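Local coordinates for protein succinate-semialdehyde dehydrogenase (NAD(P)(+)) (Marinobacter aquaeolei, PDB 3RH9) that belongs to the aldehyde dehydrogenase family and probably oxidises succinate semialdehyde to succinate, using a nicotinamide dinucleotide as electron acceptor, at residues A[382-387]-A[393-398]; A[347-352]-A[373-378]; A[309-314]-A[354-359]; A[264-269]-A[403-408]. All coordinates share one frame; numbering follows the deposited sequence.

Contact 1 of 4, residues A[382-387]-A[393-398]; sequences MCCYQE and LVPMAL
C384, on the short helix 383-386, presses its thiol against the pyrrolidine ring of P395 in strand 393-398, and this small patch is the close-packed part of the contact. The sulfur lies near two ring carbons at once, with C384 SG 3.7 Å from P395 CB and 3.8 Å from P395 CG. With chi1 at 66°, the C384 SG sits between the backbone N and the carbonyl carbon of its own residue, a rotamer that turns it onto the proline. Two residues earlier in the strand the fit is looser: C384 CB and L393 CD2 are 4.5 Å apart. Both are buried, and the contact is wholly apolar. H344 of helix 335-350 and T389 also touch the C384 side chain, which is therefore packed by more than the strand.

The remainder of the helix has other surroundings. The ring of Y385 comes toward the strand, but Y385 CE2 stays 4.6 Å from A397 CB; the ring also makes a cation-pi interaction with R295. Q386 is exposed to solvent on the side of the helix turned from the strand, and E387, partly exposed, reaches R343 in a salt bridge. The selenomethionine M382 occupies the N-cap position, where its carbonyl O receives the backbone N of Y385 (2.8 Å) and of Q386.

Helix 383-386 connects strand 373-376 to its parallel neighbour 393-399, and C384 on P395 packs this brief connecting helix against the sheet: a beta-alpha-beta crossover, within the sheet of the family's catalytic domain.

Contact 2 of 4, residues A[347-352]-A[373-378]; sequences DALDKG and TVVQGV
V375 meets the end of helix 335-350 with both of its methyls, one for each of two successive helical residues. Its CG2 faces A348 CB at 4.4 Å, while V375 CG1 lies 4.5 Å from L349 CD2. The valine's chi1 of -62° leaves neither methyl anti to the backbone N and spreads the pair across the helix surface. A348 sends its methyl straight at the strand, whereas L349 starts off to one side and has to bring its isobutyl end round.

Behind these contacts stands the way the helix stops. G352, at positive phi, is the C-prime residue of a Schellman motif, in which G352 N donates a hydrogen bond to L349 O (3.2 Å) and A353 N to A348 O. The two residues that touch V375 thus also supply the carbonyls that close the helix. Across from this turn is G377, whose positive phi would press any side chain against the carbonyl O of Q376.

Farther out, D347 OD2 takes the backbone N of C383, tying the helix to the start of helix 383-386. Strand 373-376 itself lies between strands 354-357 and 393-399, with helix 335-350 packed on its V375 face and V374 turned to helix 303-316.

Contact 3 of 4, residues A[309-314]-A[354-359]; sequences KLAERV and SLVAGK
A311 of helix 309-314 packs on V356 and A357, the two residues of a classic beta bulge that both sit across from V374 of the neighbouring strand. The bulge makes consecutive side chains point the same way, so the edge strand 354-357 offers the helix a double bump, with one branched residue beside one small one. The helix answers with little relief of its own. A311 presents a single methyl, and V356 CG1 rests on it at 3.7 Å; this branch is anti to the valine's backbone N (chi1 178°).

The methyl of A357 fits into the shallow hollow between A311 and V314, residues three apart on the same helical face. A357 CB lies 4.0 Å from A311 CB, and V314 CG1 closes the far rim of the hollow. With alanines on both sides, the backbones come near: the CA atoms of A311 and A357 are only 5.5 Å apart. The axes of the short segments pass at 8.0 Å with 53° between their directions.

V314 also touches V374 and I279, so its side chain links the edge strand to the next strand inward and to helix 271-283. At the alanine pair the A357 methyl lies against the side of A311, with A357 CB also 4.2 Å from A311 CA.

Contact 4 of 4, residues A[264-269]-A[403-408]; sequences IVFDDA and EEVIDA
V405, pointing from helix 403-408 into the sheet, sends one methyl to I264 and the other mainly to F266. Its CG2 is anti to the backbone N and runs head-on into the branched end of I264, the two side chains meeting tip to tip. The closest pair is I264 CG2 to V405 CG2 at 3.7 Å, while I264 CG1 and I264 CD1 both lie 4.0 Å from the same V405 CG2, which thus meets three carbons of one isoleucine. That fit follows from the rotamer of I264: chi1 of -61° places CG2 anti to the backbone N, and an extended chi2 of 169° carries CD1 out alongside it.

V405 CG1, held by chi1 of 78° between N and carbonyl carbon, touches F266 CZ at 3.7 Å, coming obliquely at the far end of the ring. F266 opens a type I turn and is held from other directions too, by an edge-to-face stack with F399 and a cation-pi interaction with R427. Were I264 an alanine, V405 CG2 would probably lose the three carbons it rests on here, and a gap would be likely to open between strand and helix.

The side-chain pairs that carry the contact are carbon on carbon and buried. Cohesion between strand 262-265 and helix 402-409 at this point thus rests on shape and exclusion of water, while R427, beyond its interaction with F266, also forms a salt bridge with D268 in the turn.

In the fold
All four contacts pack helices on one seven-stranded mixed sheet, the core of the family's catalytic domain. Contacts 1 and 2 are nearest, their centres about 8 Å apart, and lie on the adjoining strands 393-399 and 373-376 respectively. Contact 3 is at the edge strand 354-357, on the opposite face of the sheet, its centre about 12 Å from that of contact 2. Contact 4 belongs to the inner strand 262-265. Its centre is about 15 Å from that of contact 1, and it touches neither contact 2 nor contact 3. Along the chain contacts 2 and 3 interleave and contact 1 follows; all three fall inside the loop closed by contact 4. Segments near and far in sequence thus build one sheet with helices on both faces.

Contact 1 of 4, residues A[382-387]-A[393-398]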
# COMPACT_ATOMS: atom_id res chain seq x y z
N MSE A 382 3.50 -26.85 19.63
CA MSE A 382 3.82 -27.72 18.52
C MSE A 382 4.07 -26.98 17.22
O MSE A 382 3.38 -26.00 16.90
CB MSE A 382 2.70 -28.73 18.37
CG MSE A 382 2.26 -29.21 19.72
SE MSE A 382 1.21 -30.81 19.63
CE MSE A 382 1.16 -31.19 21.55
N CYS A 383 5.08 -27.45 16.50
CA CYS A 383 5.51 -26.84 15.26
C CYS A 383 4.39 -26.51 14.30
O CYS A 383 4.34 -25.42 13.74
CB CYS A 383 6.49 -27.76 14.55
SG CYS A 383 7.97 -27.88 15.46
N CYS A 384 3.50 -27.49 14.09
CA CYS A 384 2.46 -27.35 13.10
C CYS A 384 1.49 -26.26 13.53
O CYS A 384 0.71 -25.76 12.72
CB CYS A 384 1.74 -28.69 12.88
SG CYS A 384 0.80 -29.31 14.30
N TYR A 385 1.55 -25.90 14.80
CA TYR A 385 0.72 -24.83 15.34
C TYR A 385 1.44 -23.52 15.13
O TYR A 385 0.82 -22.49 14.94
CB TYR A 385 0.50 -25.06 16.83
CG TYR A 385 -0.43 -24.08 17.50
CD1 TYR A 385 -0.00 -22.81 17.86
CD2 TYR A 385 -1.74 -24.44 17.81
CE1 TYR A 385 -0.86 -21.92 18.49
CE2 TYR A 385 -2.60 -23.56 18.45
CZ TYR A 385 -2.16 -22.30 18.79
OH TYR A 385 -3.03 -21.41 19.43
N GLN A 386 2.76 -23.55 15.19
CA GLN A 386 3.55 -22.34 15.08
C GLN A 386 3.86 -21.99 13.62
O GLN A 386 3.99 -20.81 13.26
CB GLN A 386 4.84 -22.49 15.87
CG GLN A 386 4.64 -22.62 17.35
CD GLN A 386 5.81 -23.32 18.03
OE1 GLN A 386 5.84 -23.45 19.25
NE2 GLN A 386 6.77 -23.79 17.22
N GLU A 387 3.97 -23.01 12.78
CA GLU A 387 4.34 -22.84 11.39
C GLU A 387 3.18 -23.26 10.51
O GLU A 387 2.32 -24.01 10.93
CB GLU A 387 5.53 -23.74 11.06
CG GLU A 387 6.59 -23.81 12.14
CD GLU A 387 7.75 -24.74 11.77
OE1 GLU A 387 7.90 -25.06 10.57
OE2 GLU A 387 8.50 -25.16 12.67
N LEU A 393 -2.13 -32.37 6.38
CA LEU A 393 -2.17 -32.66 7.80
C LEU A 393 -3.26 -31.85 8.47
O LEU A 393 -3.41 -30.66 8.19
CB LEU A 393 -0.83 -32.32 8.42
CG LEU A 393 -0.68 -32.49 9.93
CD1 LEU A 393 -1.13 -33.90 10.35
CD2 LEU A 393 0.78 -32.23 10.30
N VAL A 394 -4.03 -32.47 9.37
CA VAL A 394 -5.10 -31.75 10.05
C VAL A 394 -4.91 -31.79 11.55
O VAL A 394 -5.24 -32.78 12.19
CB VAL A 394 -6.48 -32.36 9.74
CG1 VAL A 394 -7.58 -31.60 10.51
CG2 VAL A 394 -6.75 -32.37 8.23
N PRO A 395 -4.36 -30.71 12.12
CA PRO A 395 -4.05 -30.69 13.56
C PRO A 395 -5.17 -30.08 14.42
O PRO A 395 -5.59 -28.94 14.19
CB PRO A 395 -2.77 -29.86 13.64
CG PRO A 395 -2.34 -29.65 12.20
CD PRO A 395 -3.61 -29.67 11.41
N MSE A 396 -5.64 -30.83 15.41
CA MSE A 396 -6.81 -30.43 16.18
C MSE A 396 -6.45 -29.95 17.58
O MSE A 396 -5.85 -30.69 18.37
CB MSE A 396 -7.79 -31.59 16.27
CG MSE A 396 -8.27 -32.11 14.93
SE MSE A 396 -9.85 -33.24 15.22
CE MSE A 396 -9.84 -34.31 13.61
N ALA A 397 -6.82 -28.71 17.88
CA ALA A 397 -6.56 -28.12 19.19
C ALA A 397 -7.89 -27.91 19.87
O ALA A 397 -8.86 -27.61 19.20
CB ALA A 397 -5.88 -26.79 19.03
N LEU A 398 -7.95 -28.07 21.18
CA LEU A 398 -9.23 -27.89 21.86
C LEU A 398 -9.40 -26.47 22.37
O LEU A 398 -8.43 -25.75 22.50
CB LEU A 398 -9.37 -28.88 23.02
CG LEU A 398 -9.28 -30.36 22.64
CD1 LEU A 398 -9.58 -31.21 23.86
CD2 LEU A 398 -10.21 -30.70 21.49

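Contact 2 of 4, residues A[347-352]-A[373-378]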
# COMPACT_ATOMS: atom_id res chain seq x y z
N ASP A 347 6.61 -34.18 15.16
CA ASP A 347 6.71 -33.27 16.29
C ASP A 347 5.45 -33.35 17.13
O ASP A 347 5.50 -33.37 18.35
CB ASP A 347 6.91 -31.85 15.82
CG ASP A 347 6.90 -30.85 16.95
OD1 ASP A 347 7.87 -30.80 17.73
OD2 ASP A 347 5.90 -30.10 17.05
N ALA A 348 4.30 -33.42 16.45
CA ALA A 348 3.03 -33.51 17.13
C ALA A 348 2.94 -34.77 17.99
O ALA A 348 2.49 -34.73 19.15
CB ALA A 348 1.90 -33.47 16.13
N LEU A 349 3.34 -35.90 17.42
CA LEU A 349 3.25 -37.17 18.13
C LEU A 349 4.31 -37.26 19.23
O LEU A 349 4.04 -37.83 20.29
CB LEU A 349 3.36 -38.36 17.16
CG LEU A 349 2.26 -38.49 16.12
CD1 LEU A 349 2.62 -39.59 15.15
CD2 LEU A 349 0.93 -38.78 16.74
N ASP A 350 5.49 -36.69 18.98
CA ASP A 350 6.53 -36.69 20.00
C ASP A 350 6.06 -35.93 21.23
O ASP A 350 6.50 -36.23 22.33
CB ASP A 350 7.83 -36.08 19.50
CG ASP A 350 8.53 -36.94 18.46
OD1 ASP A 350 8.09 -38.11 18.26
OD2 ASP A 350 9.52 -36.44 17.85
N LYS A 351 5.16 -34.97 21.04
CA LYS A 351 4.71 -34.16 22.15
C LYS A 351 3.33 -34.54 22.69
O LYS A 351 2.75 -33.82 23.52
CB LYS A 351 4.70 -32.69 21.76
CG LYS A 351 6.05 -32.09 21.45
CD LYS A 351 5.82 -30.69 20.92
CE LYS A 351 7.00 -30.14 20.14
NZ LYS A 351 7.91 -29.31 20.96
N GLY A 352 2.78 -35.66 22.22
CA GLY A 352 1.55 -36.17 22.80
C GLY A 352 0.33 -36.28 21.91
O GLY A 352 -0.64 -36.92 22.27
N THR A 373 -3.99 -37.05 6.89
CA THR A 373 -3.73 -37.41 8.27
C THR A 373 -4.45 -36.49 9.24
O THR A 373 -4.66 -35.31 8.96
CB THR A 373 -2.24 -37.31 8.58
OG1 THR A 373 -1.50 -38.12 7.66
CG2 THR A 373 -1.97 -37.79 9.98
N VAL A 374 -4.80 -37.03 10.40
CA VAL A 374 -5.53 -36.26 11.41
C VAL A 374 -4.98 -36.50 12.81
O VAL A 374 -5.05 -37.61 13.34
CB VAL A 374 -7.01 -36.66 11.43
CG1 VAL A 374 -7.67 -36.10 12.65
CG2 VAL A 374 -7.72 -36.19 10.17
N VAL A 375 -4.44 -35.46 13.44
CA VAL A 375 -3.96 -35.64 14.80
C VAL A 375 -4.77 -34.83 15.79
O VAL A 375 -5.21 -33.72 15.49
CB VAL A 375 -2.45 -35.30 14.96
CG1 VAL A 375 -1.62 -36.23 14.12
CG2 VAL A 375 -2.18 -33.84 14.61
N GLN A 376 -4.97 -35.40 16.98
CA GLN A 376 -5.68 -34.70 18.03
C GLN A 376 -4.77 -34.47 19.22
O GLN A 376 -3.81 -35.19 19.44
CB GLN A 376 -6.93 -35.49 18.43
CG GLN A 376 -7.98 -34.60 19.07
CD GLN A 376 -9.38 -35.21 19.09
OE1 GLN A 376 -9.63 -36.28 18.51
NE2 GLN A 376 -10.30 -34.53 19.77
N GLY A 377 -5.07 -33.42 19.98
CA GLY A 377 -4.30 -33.11 21.17
C GLY A 377 -3.19 -32.10 20.93
O GLY A 377 -2.15 -32.15 21.59
N VAL A 378 -3.41 -31.17 20.01
CA VAL A 378 -2.37 -30.24 19.60
C VAL A 378 -2.44 -28.91 20.35
O VAL A 378 -3.52 -28.33 20.47
CB VAL A 378 -2.48 -29.95 18.11
CG1 VAL A 378 -1.71 -28.68 17.76
CG2 VAL A 378 -1.99 -31.14 17.32

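Contact 3 of 4, residues A[309-314]-A[354-359]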
# COMPACT_ATOMS: atom_id res chain seq x y z
N LYS A 309 -15.98 -37.89 12.67
CA LYS A 309 -16.50 -37.43 11.39
C LYS A 309 -15.38 -37.15 10.39
O LYS A 309 -15.51 -37.47 9.20
CB LYS A 309 -17.38 -36.20 11.57
CG LYS A 309 -18.77 -36.49 12.09
CD LYS A 309 -19.43 -35.24 12.67
CE LYS A 309 -20.90 -35.49 13.03
NZ LYS A 309 -21.17 -36.93 13.35
N LEU A 310 -14.28 -36.58 10.87
CA LEU A 310 -13.17 -36.25 9.98
C LEU A 310 -12.37 -37.49 9.54
O LEU A 310 -11.96 -37.58 8.39
CB LEU A 310 -12.25 -35.21 10.61
CG LEU A 310 -12.81 -33.79 10.67
CD1 LEU A 310 -11.78 -32.86 11.25
CD2 LEU A 310 -13.24 -33.33 9.28
N ALA A 311 -12.15 -38.42 10.47
CA ALA A 311 -11.44 -39.65 10.18
C ALA A 311 -12.27 -40.51 9.23
O ALA A 311 -11.73 -41.17 8.35
CB ALA A 311 -11.14 -40.41 11.45
N GLU A 312 -13.58 -40.48 9.43
CA GLU A 312 -14.53 -41.16 8.56
C GLU A 312 -14.40 -40.76 7.08
O GLU A 312 -14.47 -41.59 6.19
CB GLU A 312 -15.95 -40.89 9.03
CG GLU A 312 -16.99 -41.62 8.23
CD GLU A 312 -18.39 -41.31 8.72
OE1 GLU A 312 -18.93 -40.24 8.35
OE2 GLU A 312 -18.94 -42.14 9.49
N ARG A 313 -14.23 -39.46 6.83
CA ARG A 313 -14.13 -38.94 5.47
C ARG A 313 -12.74 -39.09 4.92
O ARG A 313 -12.56 -39.36 3.73
CB ARG A 313 -14.53 -37.47 5.44
CG ARG A 313 -15.94 -37.25 5.88
CD ARG A 313 -16.22 -35.82 6.23
NE ARG A 313 -17.29 -35.74 7.21
CZ ARG A 313 -18.58 -35.76 6.92
NH1 ARG A 313 -18.98 -35.84 5.66
NH2 ARG A 313 -19.48 -35.68 7.89
N VAL A 314 -11.75 -38.89 5.78
CA VAL A 314 -10.36 -39.01 5.37
C VAL A 314 -10.02 -40.42 4.88
O VAL A 314 -9.28 -40.59 3.90
CB VAL A 314 -9.40 -38.61 6.50
CG1 VAL A 314 -8.00 -39.17 6.26
CG2 VAL A 314 -9.35 -37.10 6.62
N SER A 354 -2.48 -37.31 19.34
CA SER A 354 -2.95 -38.64 18.97
C SER A 354 -3.20 -38.77 17.47
O SER A 354 -3.68 -37.85 16.82
CB SER A 354 -4.24 -38.98 19.72
OG SER A 354 -3.94 -39.37 21.04
N LEU A 355 -2.88 -39.94 16.95
CA LEU A 355 -3.03 -40.20 15.54
C LEU A 355 -4.41 -40.75 15.25
O LEU A 355 -4.62 -41.96 15.28
CB LEU A 355 -1.97 -41.20 15.11
CG LEU A 355 -1.50 -40.99 13.68
CD1 LEU A 355 -0.97 -42.30 13.11
CD2 LEU A 355 -2.64 -40.45 12.86
N VAL A 356 -5.36 -39.87 14.96
CA VAL A 356 -6.73 -40.27 14.66
C VAL A 356 -6.85 -40.94 13.28
O VAL A 356 -7.61 -41.88 13.10
CB VAL A 356 -7.69 -39.05 14.75
CG1 VAL A 356 -9.12 -39.43 14.37
CG2 VAL A 356 -7.66 -38.47 16.16
N ALA A 357 -6.08 -40.47 12.31
CA ALA A 357 -6.16 -41.03 10.97
C ALA A 357 -4.89 -40.76 10.19
O ALA A 357 -4.29 -39.70 10.32
CB ALA A 357 -7.35 -40.46 10.25
N GLY A 358 -4.49 -41.71 9.36
CA GLY A 358 -3.27 -41.60 8.60
C GLY A 358 -2.21 -42.52 9.15
O GLY A 358 -2.50 -43.36 10.00
N LYS A 359 -0.98 -42.35 8.68
CA LYS A 359 0.13 -43.24 9.03
C LYS A 359 1.17 -42.57 9.95
O LYS A 359 1.35 -41.34 9.92
CB LYS A 359 0.86 -43.70 7.75
CG LYS A 359 0.04 -44.46 6.72
CD LYS A 359 0.95 -44.84 5.54
CE LYS A 359 0.20 -45.04 4.23
NZ LYS A 359 -0.18 -46.46 3.95

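Contact 4 of 4, residues A[264-269]-A[403-408]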
# COMPACT_ATOMS: atom_id res chain seq x y z
N ILE A 264 -12.25 -22.70 13.01
CA ILE A 264 -12.80 -22.78 14.36
C ILE A 264 -14.20 -23.39 14.39
O ILE A 264 -15.06 -22.99 13.61
CB ILE A 264 -12.85 -21.37 14.99
CG1 ILE A 264 -11.44 -20.78 15.09
CG2 ILE A 264 -13.50 -21.43 16.36
CD1 ILE A 264 -11.43 -19.33 15.45
N VAL A 265 -14.42 -24.34 15.30
CA VAL A 265 -15.71 -25.03 15.37
C VAL A 265 -16.39 -25.02 16.74
O VAL A 265 -15.98 -25.72 17.66
CB VAL A 265 -15.58 -26.50 14.94
CG1 VAL A 265 -16.94 -27.17 14.97
CG2 VAL A 265 -14.94 -26.61 13.56
N PHE A 266 -17.46 -24.25 16.88
CA PHE A 266 -18.16 -24.19 18.16
C PHE A 266 -19.04 -25.42 18.47
O PHE A 266 -19.41 -26.17 17.57
CB PHE A 266 -18.93 -22.87 18.29
CG PHE A 266 -18.05 -21.72 18.65
CD1 PHE A 266 -17.75 -21.45 19.97
CD2 PHE A 266 -17.46 -20.94 17.67
CE1 PHE A 266 -16.91 -20.40 20.30
CE2 PHE A 266 -16.62 -19.89 18.01
CZ PHE A 266 -16.35 -19.63 19.32
N ASP A 267 -19.32 -25.62 19.76
CA ASP A 267 -20.17 -26.73 20.23
C ASP A 267 -21.61 -26.67 19.72
O ASP A 267 -22.30 -27.68 19.69
CB ASP A 267 -20.17 -26.81 21.76
CG ASP A 267 -20.44 -25.47 22.42
OD1 ASP A 267 -20.63 -24.47 21.70
OD2 ASP A 267 -20.47 -25.42 23.68
N ASP A 268 -22.05 -25.49 19.32
CA ASP A 268 -23.37 -25.33 18.72
C ASP A 268 -23.34 -25.40 17.18
O ASP A 268 -24.35 -25.22 16.52
CB ASP A 268 -24.03 -24.03 19.21
CG ASP A 268 -23.43 -22.78 18.55
OD1 ASP A 268 -22.53 -22.92 17.69
OD2 ASP A 268 -23.88 -21.66 18.90
N ALA A 269 -22.17 -25.67 16.62
CA ALA A 269 -22.01 -25.74 15.17
C ALA A 269 -22.65 -26.99 14.57
O ALA A 269 -22.68 -28.03 15.21
CB ALA A 269 -20.53 -25.69 14.81
N GLU A 403 -13.82 -15.92 23.66
CA GLU A 403 -12.68 -15.01 23.76
C GLU A 403 -11.36 -15.76 23.68
O GLU A 403 -10.43 -15.31 23.01
CB GLU A 403 -12.77 -14.15 25.03
CG GLU A 403 -13.42 -14.86 26.22
CD GLU A 403 -14.95 -14.93 26.09
OE1 GLU A 403 -15.55 -13.94 25.61
OE2 GLU A 403 -15.54 -15.97 26.48
N GLU A 404 -11.28 -16.90 24.35
CA GLU A 404 -10.07 -17.71 24.32
C GLU A 404 -9.66 -18.14 22.89
O GLU A 404 -8.48 -18.08 22.54
CB GLU A 404 -10.24 -18.95 25.20
CG GLU A 404 -9.35 -20.12 24.80
CD GLU A 404 -9.68 -21.40 25.56
OE1 GLU A 404 -10.88 -21.68 25.79
OE2 GLU A 404 -8.73 -22.14 25.92
N VAL A 405 -10.64 -18.57 22.09
CA VAL A 405 -10.36 -19.08 20.75
C VAL A 405 -10.05 -17.96 19.76
O VAL A 405 -9.36 -18.18 18.77
CB VAL A 405 -11.52 -19.95 20.20
CG1 VAL A 405 -12.66 -19.09 19.70
CG2 VAL A 405 -11.02 -20.87 19.08
N ILE A 406 -10.56 -16.76 20.03
CA ILE A 406 -10.22 -15.60 19.20
C ILE A 406 -8.77 -15.17 19.46
O ILE A 406 -8.02 -14.92 18.52
CB ILE A 406 -11.17 -14.42 19.42
CG1 ILE A 406 -12.49 -14.65 18.70
CG2 ILE A 406 -10.51 -13.12 18.95
CD1 ILE A 406 -13.58 -13.69 19.12
N ASP A 407 -8.36 -15.10 20.73
CA ASP A 407 -6.97 -14.79 21.01
C ASP A 407 -6.09 -15.90 20.43
O ASP A 407 -5.01 -15.64 19.92
CB ASP A 407 -6.71 -14.60 22.50
CG ASP A 407 -7.30 -13.30 23.04
OD1 ASP A 407 -7.66 -12.42 22.22
OD2 ASP A 407 -7.41 -13.14 24.27
N ALA A 408 -6.58 -17.13 20.48
CA ALA A 408 -5.81 -18.26 20.02
C ALA A 408 -5.60 -18.15 18.52
O ALA A 408 -4.51 -18.39 18.02
CB ALA A 408 -6.50 -19.54 20.38